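Local coordinates for protein (l-alanine dehydrogenase) (Phormidium lapideum, PDB 1PJC), which catalyses the NAD-dependent oxidative deamination of L-alanine to pyruvate and ammonia, a reversible reaction, at residues T32-T37 / G54-P59. Sequence-based numbering, arbitrary orientation.
Sequences TVFIET and GAQVVP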
ATOM      1  N   THR A  32      30.539  -5.292 -36.248  1.00 38.39           N
ATOM      2  CA  THR A  32      29.549  -5.614 -37.260  1.00 62.22           C
ATOM      3  C   THR A  32      28.904  -6.967 -36.986  1.00 42.28           C
ATOM      4  O   THR A  32      29.553  -7.917 -36.560  1.00 44.25           O
ATOM      5  CB  THR A  32      30.081  -5.554 -38.649  1.00 66.88           C
ATOM      6  OG1 THR A  32      28.972  -5.593 -39.555  1.00100.00           O
ATOM      7  CG2 THR A  32      30.976  -6.721 -38.909  1.00 34.75           C
ATOM      8  N   VAL A  33      27.617  -7.043 -37.231  1.00 35.79           N
ATOM      9  CA  VAL A  33      26.876  -8.212 -36.862  1.00 32.06           C
ATOM     10  C   VAL A  33      26.121  -8.855 -37.973  1.00 33.10           C
ATOM     11  O   VAL A  33      25.411  -8.201 -38.728  1.00 31.27           O
ATOM     12  CB  VAL A  33      25.876  -7.851 -35.768  1.00 61.57           C
ATOM     13  CG1 VAL A  33      25.177  -9.082 -35.262  1.00 58.65           C
ATOM     14  CG2 VAL A  33      26.588  -7.053 -34.620  1.00 32.09           C
ATOM     15  N   PHE A  34      26.228 -10.164 -38.042  1.00 33.05           N
ATOM     16  CA  PHE A  34      25.565 -10.914 -39.080  1.00 32.22           C
ATOM     17  C   PHE A  34      24.571 -11.832 -38.465  1.00 35.95           C
ATOM     18  O   PHE A  34      24.903 -12.631 -37.583  1.00 37.66           O
ATOM     19  CB  PHE A  34      26.591 -11.688 -39.876  1.00 45.28           C
ATOM     20  CG  PHE A  34      27.723 -10.844 -40.330  1.00 53.70           C
ATOM     21  CD1 PHE A  34      28.726 -10.471 -39.430  1.00 39.83           C
ATOM     22  CD2 PHE A  34      27.719 -10.292 -41.602  1.00 38.15           C
ATOM     23  CE1 PHE A  34      29.717  -9.622 -39.794  1.00 43.24           C
ATOM     24  CE2 PHE A  34      28.721  -9.450 -41.981  1.00 47.57           C
ATOM     25  CZ  PHE A  34      29.735  -9.107 -41.061  1.00 47.73           C
ATOM     26  N   ILE A  35      23.335 -11.699 -38.907  1.00 31.64           N
ATOM     27  CA  ILE A  35      22.255 -12.507 -38.385  1.00 30.31           C
ATOM     28  C   ILE A  35      21.497 -13.272 -39.456  1.00 24.18           C
ATOM     29  O   ILE A  35      21.138 -12.735 -40.508  1.00 30.23           O
ATOM     30  CB  ILE A  35      21.251 -11.661 -37.476  1.00 39.22           C
ATOM     31  CG1 ILE A  35      19.855 -12.276 -37.492  1.00 63.82           C
ATOM     32  CG2 ILE A  35      21.174 -10.251 -37.951  1.00 34.84           C
ATOM     33  CD1 ILE A  35      19.073 -11.974 -36.294  1.00 60.30           C
ATOM     34  N   GLU A  36      21.238 -14.534 -39.169  1.00 25.97           N
ATOM     35  CA  GLU A  36      20.499 -15.353 -40.075  1.00 24.01           C
ATOM     36  C   GLU A  36      19.067 -14.889 -40.148  1.00 48.41           C
ATOM     37  O   GLU A  36      18.423 -14.566 -39.151  1.00 36.77           O
ATOM     38  CB  GLU A  36      20.554 -16.810 -39.630  1.00 25.78           C
ATOM     39  CG  GLU A  36      19.784 -17.736 -40.492  1.00 27.83           C
ATOM     40  CD  GLU A  36      19.786 -19.154 -39.954  1.00 30.99           C
ATOM     41  OE1 GLU A  36      20.480 -19.412 -38.949  1.00 28.98           O
ATOM     42  OE2 GLU A  36      19.046 -19.994 -40.499  1.00 42.25           O
ATOM     43  N   THR A  37      18.575 -14.871 -41.356  1.00 40.85           N
ATOM     44  CA  THR A  37      17.222 -14.498 -41.628  1.00 29.45           C
ATOM     45  C   THR A  37      16.264 -15.250 -40.744  1.00 35.74           C
ATOM     46  O   THR A  37      16.347 -16.503 -40.625  1.00 35.77           O
ATOM     47  CB  THR A  37      16.862 -14.939 -43.050  1.00 33.03           C
ATOM     48  OG1 THR A  37      17.969 -14.693 -43.910  1.00100.00           O
ATOM     49  CG2 THR A  37      15.677 -14.219 -43.518  1.00 24.46           C
ATOM     50  N   GLY A  54      21.479  -2.009 -37.873  1.00 37.47           N
ATOM     51  CA  GLY A  54      22.831  -1.995 -38.423  1.00 27.94           C
ATOM     52  C   GLY A  54      23.330  -3.385 -38.699  1.00 41.10           C
ATOM     53  O   GLY A  54      24.509  -3.595 -39.020  1.00 46.25           O
ATOM     54  N   ALA A  55      22.435  -4.346 -38.536  1.00 32.45           N
ATOM     55  CA  ALA A  55      22.792  -5.720 -38.754  1.00 38.30           C
ATOM     56  C   ALA A  55      22.838  -5.995 -40.207  1.00 69.83           C
ATOM     57  O   ALA A  55      22.080  -5.418 -40.963  1.00 49.28           O
ATOM     58  CB  ALA A  55      21.763  -6.652 -38.107  1.00 25.35           C
ATOM     59  N   GLN A  56      23.674  -6.954 -40.583  1.00 41.46           N
ATOM     60  CA  GLN A  56      23.687  -7.494 -41.925  1.00 38.78           C
ATOM     61  C   GLN A  56      22.916  -8.801 -41.762  1.00 41.94           C
ATOM     62  O   GLN A  56      23.226  -9.621 -40.892  1.00 48.45           O
ATOM     63  CB  GLN A  56      25.115  -7.780 -42.393  1.00 55.56           C
ATOM     64  CG  GLN A  56      26.148  -6.936 -41.693  1.00100.00           C
ATOM     65  CD  GLN A  56      27.073  -6.266 -42.651  1.00100.00           C
ATOM     66  OE1 GLN A  56      27.919  -5.471 -42.257  1.00100.00           O
ATOM     67  NE2 GLN A  56      26.933  -6.594 -43.932  1.00100.00           N
ATOM     68  N   VAL A  57      21.849  -8.947 -42.521  1.00 35.51           N
ATOM     69  CA  VAL A  57      21.054 -10.146 -42.440  1.00 36.78           C
ATOM     70  C   VAL A  57      21.563 -11.183 -43.442  1.00 50.88           C
ATOM     71  O   VAL A  57      21.503 -10.971 -44.646  1.00 61.88           O
ATOM     72  CB  VAL A  57      19.574  -9.857 -42.719  1.00 33.07           C
ATOM     73  CG1 VAL A  57      18.804 -11.177 -42.978  1.00 25.98           C
ATOM     74  CG2 VAL A  57      18.949  -9.078 -41.535  1.00 39.34           C
ATOM     75  N   VAL A  58      22.067 -12.302 -42.931  1.00 36.77           N
ATOM     76  CA  VAL A  58      22.564 -13.368 -43.787  1.00 31.92           C
ATOM     77  C   VAL A  58      21.534 -14.487 -44.020  1.00 30.68           C
ATOM     78  O   VAL A  58      20.772 -14.863 -43.121  1.00 43.01           O
ATOM     79  CB  VAL A  58      23.867 -13.945 -43.286  1.00 33.32           C
ATOM     80  CG1 VAL A  58      24.926 -12.825 -43.139  1.00 37.17           C
ATOM     81  CG2 VAL A  58      23.636 -14.707 -41.974  1.00 46.70           C
ATOM     82  N   PRO A  59      21.569 -15.056 -45.224  1.00 39.39           N
ATOM     83  CA  PRO A  59      20.601 -16.067 -45.657  1.00 56.48           C
ATOM     84  C   PRO A  59      20.754 -17.478 -45.091  1.00 40.07           C
ATOM     85  O   PRO A  59      19.856 -18.311 -45.239  1.00 40.57           O
ATOM     86  CB  PRO A  59      20.833 -16.120 -47.175  1.00 46.09           C
ATOM     87  CG  PRO A  59      22.332 -15.780 -47.344  1.00 32.13           C
ATOM     88  CD  PRO A  59      22.807 -15.127 -46.024  1.00 56.80           C
TER
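A55 sets its CB 3.7 Å from CG2 of I35, a small apolar contact just beyond G54, whose positive phi closes the Schellman motif ending helix 47-53. Q56 pairs in parallel with F34: its N gives a nearly straight hydrogen bond to V33 O (2.8 Å), and its O accepts from I35 N. The Q56 side chain runs alongside the F34 ring, pointing the same way, with Q56 CG 3.6 Å from F34 CE2 and the amide turned 26° from the ring plane. R67 makes a cation-pi contact with the F34 ring. Bent at chi2 (-130°), the Q56 chain carries OE1 back across T32, whose OG1 reaches it in a weak hydrogen bond. V57 turns to the other face with I35, where CG2 of each meet loosely and helix 47-53 covers both. V58 returns to the face of F34 and E36; its CG1, anti to the carbonyl carbon (chi1 -56°), lies 3.8 Å from F34 CB and sits at the edge of the F34 ring, near its plane. V58 N bonds to I35 O from above the carbonyl plane, while V58 O is gripped twice by T37, through N at 2.8 Å and through OG1 at 2.9 Å. A valine in place of T37 would probably leave V58 O with one of its two bonds from segment 32-37, losing the hydroxyl bond that supplements the backbone one just past the end of strand 32-36. Strand 32-36 also pairs with strand 2-5, so that 56-58 is the outermost strand at this end of the sheet within the chain, joined through helix 47-53 in the beta-alpha-beta crossover characteristic of the Rossmann-like N-terminal domain of alanine dehydrogenases.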